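Local coordinates for Cap5O (Staphylococcus aureus, PDB 3OJO), which catalyses the NAD-dependent oxidation of UDP-N-acetyl-mannosamine in the biosynthesis of the capsular polysaccharide, at residues L147-T150 with D154-L157; E248-N251 with R255-I258; P336-Y341 with L361-H366. All coordinates share one frame; numbering follows the deposited sequence.

Contact 1 of 3, residues L147-T150 with D154-L157; sequences LGFT and DIYL
D154 turns both its backbone and its carboxylate to T150, a small example of one residue closing a loop with two polar groups at once. The firmer link is the main-chain bond from D154 N to T150 O, 2.8 Å long with an angle of 154° at the hydrogen. The second, from T150 N to D154 OD2, is equally short at 2.8 Å but bent to 124°, so it counts as weak. The carboxylate gets there because its CG sits beside the D154 backbone N (chi1 -52°), which brings OD2 back to the T150 amide and leaves it 3.3 Å from T150 CB as well.

Apolar packing lies beneath these bonds. The CD1 corner of the F149 ring meets D154 CB at 3.3 Å, the methylene arriving at the edge of the ring and near its plane. Next to it, F149 CE1 touches the I155 branch methyl CG2 at 3.6 Å, while I155 CG1 runs past F149 CB at 4.0 Å; the two side chains cross at about a right angle. I144 of helix 135-145 packs on both F149 and I155, and K121 makes a cation-pi contact with the F149 ring.

A tight turn precedes F149. Its N bonds to L147 O at 2.6 Å around G148, the centre of an inverse gamma turn, and G148 O accepts a bond from K121 NZ. The contact lies in the helix-to-strand connection of a beta-alpha-beta crossover, in which strand 124-127, helix 135-145 and strand 156-159 follow one another in the NAD-binding Rossmann domain.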
loop_
_atom_site.group_PDB
_atom_site.type_symbol
_atom_site.label_atom_id
_atom_site.label_comp_id
_atom_site.label_asym_id
_atom_site.label_seq_id
_atom_site.Cartn_x
_atom_site.Cartn_y
_atom_site.Cartn_z
ATOM N N LEU B 147 15.863 -39.358 1.695
ATOM C CA LEU B 147 15.341 -40.671 2.112
ATOM C C LEU B 147 14.867 -41.335 0.814
ATOM O O LEU B 147 14.810 -40.625 -0.184
ATOM C CB LEU B 147 14.137 -40.472 3.048
ATOM C CG LEU B 147 14.327 -39.536 4.242
ATOM C CD1 LEU B 147 13.023 -39.274 4.946
ATOM C CD2 LEU B 147 15.321 -40.104 5.214
ATOM N N GLY B 148 14.420 -42.581 0.816
ATOM C CA GLY B 148 13.965 -43.207 -0.428
ATOM C C GLY B 148 12.646 -42.678 -0.962
ATOM O O GLY B 148 11.706 -43.461 -1.138
ATOM N N PHE B 149 12.559 -41.350 -1.230
ATOM C CA PHE B 149 11.307 -40.730 -1.664
ATOM C C PHE B 149 11.349 -39.814 -2.887
ATOM O O PHE B 149 12.339 -39.113 -3.113
ATOM C CB PHE B 149 10.605 -40.029 -0.485
ATOM C CG PHE B 149 9.955 -40.940 0.533
ATOM C CD1 PHE B 149 8.752 -41.581 0.252
ATOM C CD2 PHE B 149 10.518 -41.119 1.794
ATOM C CE1 PHE B 149 8.146 -42.423 1.194
ATOM C CE2 PHE B 149 9.904 -41.953 2.744
ATOM C CZ PHE B 149 8.717 -42.594 2.437
ATOM N N THR B 150 10.232 -39.825 -3.658
ATOM C CA THR B 150 9.977 -39.035 -4.865
ATOM C C THR B 150 8.665 -38.279 -4.643
ATOM O O THR B 150 7.613 -38.902 -4.447
ATOM C CB THR B 150 10.028 -39.933 -6.123
ATOM O OG1 THR B 150 11.361 -40.434 -6.250
ATOM C CG2 THR B 150 9.644 -39.196 -7.406
ATOM N N ASP B 154 5.825 -41.029 -4.344
ATOM C CA ASP B 154 5.896 -41.762 -3.076
ATOM C C ASP B 154 5.238 -41.011 -1.898
ATOM O O ASP B 154 4.571 -41.638 -1.078
ATOM C CB ASP B 154 7.353 -42.106 -2.730
ATOM C CG ASP B 154 8.146 -42.806 -3.811
ATOM O OD1 ASP B 154 7.625 -43.771 -4.393
ATOM O OD2 ASP B 154 9.311 -42.437 -4.018
ATOM N N ILE B 155 5.465 -39.683 -1.791
ATOM C CA ILE B 155 4.891 -38.817 -0.745
ATOM C C ILE B 155 4.382 -37.493 -1.303
ATOM O O ILE B 155 4.920 -36.981 -2.289
ATOM C CB ILE B 155 5.789 -38.593 0.495
ATOM C CG1 ILE B 155 7.178 -38.080 0.137
ATOM C CG2 ILE B 155 5.794 -39.766 1.447
ATOM C CD1 ILE B 155 7.232 -36.586 0.221
ATOM N N TYR B 156 3.403 -36.906 -0.618
ATOM C CA TYR B 156 2.810 -35.660 -1.068
ATOM C C TYR B 156 3.104 -34.500 -0.144
ATOM O O TYR B 156 2.895 -34.608 1.067
ATOM C CB TYR B 156 1.319 -35.840 -1.373
ATOM C CG TYR B 156 1.071 -37.034 -2.268
ATOM C CD1 TYR B 156 1.410 -36.999 -3.621
ATOM C CD2 TYR B 156 0.579 -38.228 -1.751
ATOM C CE1 TYR B 156 1.243 -38.116 -4.439
ATOM C CE2 TYR B 156 0.401 -39.351 -2.560
ATOM C CZ TYR B 156 0.738 -39.292 -3.904
ATOM O OH TYR B 156 0.572 -40.396 -4.709
ATOM N N LEU B 157 3.661 -33.419 -0.714
ATOM C CA LEU B 157 4.032 -32.220 0.020
ATOM C C LEU B 157 3.076 -31.053 -0.281
ATOM O O LEU B 157 3.053 -30.547 -1.404
ATOM C CB LEU B 157 5.485 -31.826 -0.277
ATOM C CG LEU B 157 6.631 -32.725 0.177
ATOM C CD1 LEU B 157 7.970 -32.031 -0.069
ATOM C CD2 LEU B 157 6.514 -33.095 1.649
#

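Contact 2 of 3, residues E248-N251 with R255-I258; sequences EMAN and RVNI. With PDC (pyridine-2,6-dicarboxylic acid), chain F; PDC (pyridine-2,6-dicarboxylic acid), chain D.
The side-chain amide of N251 grips both polar backbone atoms of I258, and this is the tight end of the contact. N251 ND2 gives an almost straight bond to I258 O, 3.0 Å long and 174° at the hydrogen, with the acceptor in the amide plane and the donor on a carbonyl lone pair. The return bond, I258 N to N251 OD1, is shorter at 2.7 Å but less regular, its donor tilted 25° from the amide carbonyl plane. With both ends engaged, the rotation of the amide is fixed.

Below it, A250 CB meets I258 CD1 at 3.8 Å. N251, next to helix 243-250 of the central domain, ties the chain there to the loop leading toward helix 275-280. The second subunit packs here too: its Y221 touches I258 and hydrogen-bonds N257 ND2, and its M217 lies on A250.

Toward R255 the contact opens out. Exposed and without contact to 248-251, R255 meets two pyridine-2,6-dicarboxylic acids, ligands of the derivative's europium complex: O1 of the chain F molecule over one guanidinium face, O1 of chain D at the edge. V256 points toward 248-251, its CG1 3.4 Å from A250 O, its CG2 3.6 Å from C3 of the chain F molecule.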
loop_
_atom_site.group_PDB
_atom_site.type_symbol
_atom_site.label_atom_id
_atom_site.label_comp_id
_atom_site.label_asym_id
_atom_site.label_seq_id
_atom_site.Cartn_x
_atom_site.Cartn_y
_atom_site.Cartn_z
ATOM N N GLU B 248 -9.022 10.076 5.783
ATOM C CA GLU B 248 -10.454 10.038 5.450
ATOM C C GLU B 248 -10.745 10.817 4.169
ATOM O O GLU B 248 -11.471 10.332 3.305
ATOM C CB GLU B 248 -11.289 10.539 6.645
ATOM C CG GLU B 248 -12.795 10.593 6.423
ATOM C CD GLU B 248 -13.594 11.137 7.597
ATOM O OE1 GLU B 248 -13.198 12.184 8.164
ATOM O OE2 GLU B 248 -14.618 10.510 7.956
ATOM N N MET B 249 -10.112 11.985 4.025
ATOM C CA MET B 249 -10.195 12.830 2.847
ATOM C C MET B 249 -9.620 12.085 1.620
ATOM O O MET B 249 -10.365 11.817 0.679
ATOM C CB MET B 249 -9.456 14.157 3.119
ATOM C CG MET B 249 -9.658 15.235 2.043
ATOM S SD MET B 249 -11.381 15.748 1.797
ATOM C CE MET B 249 -11.770 16.429 3.462
ATOM N N ALA B 250 -8.320 11.690 1.671
ATOM C CA ALA B 250 -7.582 10.976 0.617
ATOM C C ALA B 250 -8.212 9.639 0.176
ATOM O O ALA B 250 -8.155 9.298 -1.012
ATOM C CB ALA B 250 -6.146 10.760 1.061
ATOM N N ASN B 251 -8.806 8.880 1.134
ATOM C CA ASN B 251 -9.446 7.586 0.864
ATOM C C ASN B 251 -10.757 7.665 0.070
ATOM O O ASN B 251 -11.279 6.632 -0.344
ATOM C CB ASN B 251 -9.582 6.745 2.140
ATOM C CG ASN B 251 -8.291 6.120 2.634
ATOM O OD1 ASN B 251 -7.221 6.207 2.009
ATOM N ND2 ASN B 251 -8.374 5.475 3.788
ATOM N N ARG B 255 -9.317 4.188 -5.637
ATOM C CA ARG B 255 -8.120 3.350 -5.642
ATOM C C ARG B 255 -7.081 3.756 -4.593
ATOM O O ARG B 255 -5.908 3.401 -4.742
ATOM C CB ARG B 255 -7.516 3.309 -7.054
ATOM C CG ARG B 255 -8.267 2.414 -8.028
ATOM C CD ARG B 255 -7.914 2.779 -9.458
ATOM N NE ARG B 255 -8.690 3.966 -9.826
ATOM C CZ ARG B 255 -8.305 4.887 -10.685
ATOM N NH1 ARG B 255 -7.139 4.776 -11.312
ATOM N NH2 ARG B 255 -9.074 5.936 -10.926
ATOM N N VAL B 256 -7.503 4.512 -3.545
ATOM C CA VAL B 256 -6.649 4.962 -2.438
ATOM C C VAL B 256 -7.202 4.379 -1.139
ATOM O O VAL B 256 -8.371 4.609 -0.808
ATOM C CB VAL B 256 -6.415 6.503 -2.395
ATOM C CG1 VAL B 256 -5.665 6.929 -1.129
ATOM C CG2 VAL B 256 -5.658 6.980 -3.642
ATOM N N ASN B 257 -6.380 3.573 -0.429
ATOM C CA ASN B 257 -6.803 2.883 0.780
ATOM C C ASN B 257 -5.783 3.014 1.903
ATOM O O ASN B 257 -5.320 2.010 2.442
ATOM C CB ASN B 257 -7.146 1.394 0.469
ATOM C CG ASN B 257 -7.885 1.151 -0.832
ATOM O OD1 ASN B 257 -9.110 1.337 -0.931
ATOM N ND2 ASN B 257 -7.135 0.779 -1.880
ATOM N N ILE B 258 -5.445 4.254 2.277
ATOM C CA ILE B 258 -4.459 4.539 3.342
ATOM C C ILE B 258 -4.889 3.929 4.666
ATOM O O ILE B 258 -6.045 4.042 5.074
ATOM C CB ILE B 258 -4.079 6.050 3.427
ATOM C CG1 ILE B 258 -3.564 6.537 2.066
ATOM C CG2 ILE B 258 -3.037 6.311 4.518
ATOM C CD1 ILE B 258 -3.696 7.972 1.792
HETATM N N1 PDC F . -4.337 8.233 -8.987
HETATM C C2 PDC F . -4.501 7.110 -8.270
HETATM C C3 PDC F . -4.189 7.147 -6.915
HETATM C C4 PDC F . -3.707 8.346 -6.383
HETATM C C5 PDC F . -3.491 9.480 -7.149
HETATM C C6 PDC F . -3.825 9.367 -8.477
HETATM C C7 PDC F . -5.059 5.926 -8.940
HETATM O O1 PDC F . -5.317 6.048 -10.117
HETATM O O2 PDC F . -5.239 4.783 -8.307
HETATM C C8 PDC F . -3.700 10.465 -9.438
HETATM O O3 PDC F . -3.276 11.512 -9.043
HETATM O O4 PDC F . -4.111 10.256 -10.737
HETATM N N1 PDC D . -4.432 7.017 -13.338
HETATM C C2 PDC D . -5.219 6.492 -14.286
HETATM C C3 PDC D . -4.742 5.443 -15.128
HETATM C C4 PDC D . -3.402 4.994 -14.992
HETATM C C5 PDC D . -2.585 5.580 -14.010
HETATM C C6 PDC D . -3.144 6.585 -13.182
HETATM C C7 PDC D . -6.597 7.000 -14.397
HETATM O O1 PDC D . -6.984 7.852 -13.601
HETATM O O2 PDC D . -7.428 6.514 -15.330
HETATM C C8 PDC D . -2.385 7.249 -12.127
HETATM O O3 PDC D . -1.200 6.958 -11.867
HETATM O O4 PDC D . -3.163 8.203 -11.508
#

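Contact 3 of 3, residues P336-Y341 with L361-H366; sequences PAFDIY and LDFVEH
The F363 ring has L361 CB over one face, 3.9 Å above the plane and displaced toward the rim, and meets two rings of helix 336-346 through its outer atoms. With F338 and Y341 it forms an aromatic cluster in the Rossmann-like UDP-binding domain, where that helix and the loop after strand 351-355 come together. F363 CE2 and CZ lie at the edge of the F338 ring, CZ 3.6 Å from F338 CE1; the planes are inclined by 54°, and neither ring covers the other. The Y341 ring is nearly parallel to F363, 12° apart, yet the centroids are 5.7 Å from each other and the overlap is slight.

F338 and Y341, three residues apart, stand on the same side of the helix, and both reach out with CG anti to the backbone N. F363 instead has its CG between N and the carbonyl carbon (chi1 54°), which turns its ring toward F338 and Y341. The backbones stay well separated, 10.6 Å between Y341 CA and V364 CA, so the rings alone span the gap. Y341 also packs on V352 and A354 of strand 351-355. Its phenolic OH lies oblique to the F363 ring, 3.4 Å from F363 CD2.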
loop_
_atom_site.group_PDB
_atom_site.type_symbol
_atom_site.label_atom_id
_atom_site.label_comp_id
_atom_site.label_asym_id
_atom_site.label_seq_id
_atom_site.Cartn_x
_atom_site.Cartn_y
_atom_site.Cartn_z
ATOM N N PRO B 336 3.967 -4.140 20.188
ATOM C CA PRO B 336 4.507 -2.769 20.279
ATOM C C PRO B 336 4.039 -2.054 21.570
ATOM O O PRO B 336 4.766 -1.235 22.116
ATOM C CB PRO B 336 4.011 -2.107 19.000
ATOM C CG PRO B 336 2.746 -2.852 18.643
ATOM C CD PRO B 336 2.934 -4.260 19.133
ATOM N N ALA B 337 2.844 -2.421 22.086
ATOM C CA ALA B 337 2.235 -1.903 23.329
ATOM C C ALA B 337 3.094 -2.307 24.553
ATOM O O ALA B 337 3.335 -1.485 25.437
ATOM C CB ALA B 337 0.821 -2.442 23.478
ATOM N N PHE B 338 3.590 -3.560 24.571
ATOM C CA PHE B 338 4.462 -4.040 25.633
ATOM C C PHE B 338 5.805 -3.381 25.508
ATOM O O PHE B 338 6.397 -3.047 26.529
ATOM C CB PHE B 338 4.618 -5.571 25.624
ATOM C CG PHE B 338 5.325 -6.031 26.872
ATOM C CD1 PHE B 338 4.625 -6.219 28.058
ATOM C CD2 PHE B 338 6.707 -6.179 26.893
ATOM C CE1 PHE B 338 5.283 -6.603 29.226
ATOM C CE2 PHE B 338 7.369 -6.519 28.077
ATOM C CZ PHE B 338 6.649 -6.738 29.229
ATOM N N ASP B 339 6.299 -3.198 24.263
ATOM C CA ASP B 339 7.571 -2.525 23.990
ATOM C C ASP B 339 7.613 -1.116 24.560
ATOM O O ASP B 339 8.617 -0.731 25.162
ATOM C CB ASP B 339 7.868 -2.541 22.497
ATOM C CG ASP B 339 8.339 -3.901 22.020
ATOM O OD1 ASP B 339 8.772 -4.004 20.844
ATOM O OD2 ASP B 339 8.304 -4.860 22.828
ATOM N N ILE B 340 6.466 -0.404 24.482
ATOM C CA ILE B 340 6.286 0.953 25.012
ATOM C C ILE B 340 6.327 0.912 26.533
ATOM O O ILE B 340 7.066 1.691 27.134
ATOM C CB ILE B 340 5.010 1.662 24.438
ATOM C CG1 ILE B 340 5.159 1.899 22.913
ATOM C CG2 ILE B 340 4.741 2.992 25.141
ATOM C CD1 ILE B 340 3.909 1.980 22.114
ATOM N N TYR B 341 5.550 -0.009 27.147
ATOM C CA TYR B 341 5.448 -0.199 28.602
ATOM C C TYR B 341 6.825 -0.409 29.232
ATOM O O TYR B 341 7.165 0.260 30.189
ATOM C CB TYR B 341 4.498 -1.377 28.927
ATOM C CG TYR B 341 4.603 -1.907 30.344
ATOM C CD1 TYR B 341 4.003 -1.235 31.407
ATOM C CD2 TYR B 341 5.338 -3.061 30.628
ATOM C CE1 TYR B 341 4.126 -1.700 32.717
ATOM C CE2 TYR B 341 5.467 -3.533 31.933
ATOM C CZ TYR B 341 4.852 -2.856 32.971
ATOM O OH TYR B 341 4.970 -3.329 34.247
ATOM N N LEU B 361 -0.678 -11.497 33.428
ATOM C CA LEU B 361 0.637 -11.379 34.084
ATOM C C LEU B 361 0.576 -10.778 35.515
ATOM O O LEU B 361 -0.379 -10.073 35.865
ATOM C CB LEU B 361 1.649 -10.599 33.214
ATOM C CG LEU B 361 2.583 -11.349 32.246
ATOM C CD1 LEU B 361 2.906 -12.763 32.693
ATOM C CD2 LEU B 361 2.079 -11.300 30.842
ATOM N N ASP B 362 1.588 -11.103 36.338
ATOM C CA ASP B 362 1.706 -10.656 37.730
ATOM C C ASP B 362 1.691 -9.116 37.845
ATOM O O ASP B 362 0.841 -8.551 38.548
ATOM C CB ASP B 362 2.990 -11.242 38.370
ATOM C CG ASP B 362 2.947 -12.723 38.747
ATOM O OD1 ASP B 362 2.105 -13.096 39.591
ATOM O OD2 ASP B 362 3.818 -13.489 38.262
ATOM N N PHE B 363 2.614 -8.453 37.116
ATOM C CA PHE B 363 2.797 -6.998 37.079
ATOM C C PHE B 363 1.638 -6.156 36.536
ATOM O O PHE B 363 1.570 -4.962 36.841
ATOM C CB PHE B 363 4.107 -6.633 36.363
ATOM C CG PHE B 363 4.299 -7.193 34.974
ATOM C CD1 PHE B 363 5.037 -8.357 34.773
ATOM C CD2 PHE B 363 3.791 -6.532 33.864
ATOM C CE1 PHE B 363 5.225 -8.871 33.492
ATOM C CE2 PHE B 363 3.983 -7.044 32.583
ATOM C CZ PHE B 363 4.694 -8.212 32.406
ATOM N N VAL B 364 0.746 -6.759 35.732
ATOM C CA VAL B 364 -0.407 -6.078 35.128
ATOM C C VAL B 364 -1.454 -5.785 36.195
ATOM O O VAL B 364 -1.830 -6.690 36.940
ATOM C CB VAL B 364 -1.015 -6.893 33.945
ATOM C CG1 VAL B 364 -2.153 -6.139 33.256
ATOM C CG2 VAL B 364 0.054 -7.302 32.938
ATOM N N GLU B 365 -1.928 -4.528 36.261
ATOM C CA GLU B 365 -2.974 -4.135 37.200
ATOM C C GLU B 365 -4.335 -4.609 36.689
ATOM O O GLU B 365 -4.749 -4.274 35.573
ATOM C CB GLU B 365 -2.939 -2.627 37.511
ATOM C CG GLU B 365 -3.975 -2.134 38.517
ATOM C CD GLU B 365 -4.191 -2.897 39.811
ATOM O OE1 GLU B 365 -3.191 -3.254 40.477
ATOM O OE2 GLU B 365 -5.371 -3.086 40.186
ATOM N N HIS B 366 -5.004 -5.428 37.519
ATOM C CA HIS B 366 -6.292 -6.061 37.243
ATOM C C HIS B 366 -7.498 -5.100 37.344
ATOM O O HIS B 366 -8.486 -5.303 36.634
ATOM C CB HIS B 366 -6.462 -7.326 38.119
ATOM C CG HIS B 366 -5.265 -8.251 38.120
ATOM N ND1 HIS B 366 -4.506 -8.457 39.270
ATOM C CD2 HIS B 366 -4.731 -8.989 37.112
ATOM C CE1 HIS B 366 -3.548 -9.308 38.922
ATOM N NE2 HIS B 366 -3.638 -9.652 37.634
#

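In the fold
The three contacts follow one another along the chain without interleaving, one in each of the three domains, NAD-binding, central and UDP-binding. Contact 1 belongs to the first of these and its mixed sheet, contact 2 to the helical central domain at the interface with the second subunit, and contact 3 to the UDP-binding domain with its separate parallel sheet. Contacts 1 and 3 lie on opposite sides of the chain's centre, their centres 47 Å apart; contacts 1 and 2 are 49 Å apart between centres. Contacts 2 and 3 come nearest, with about 17 Å between closest atoms. Each is therefore a local closure within its own domain, and none of them joins one domain to the next.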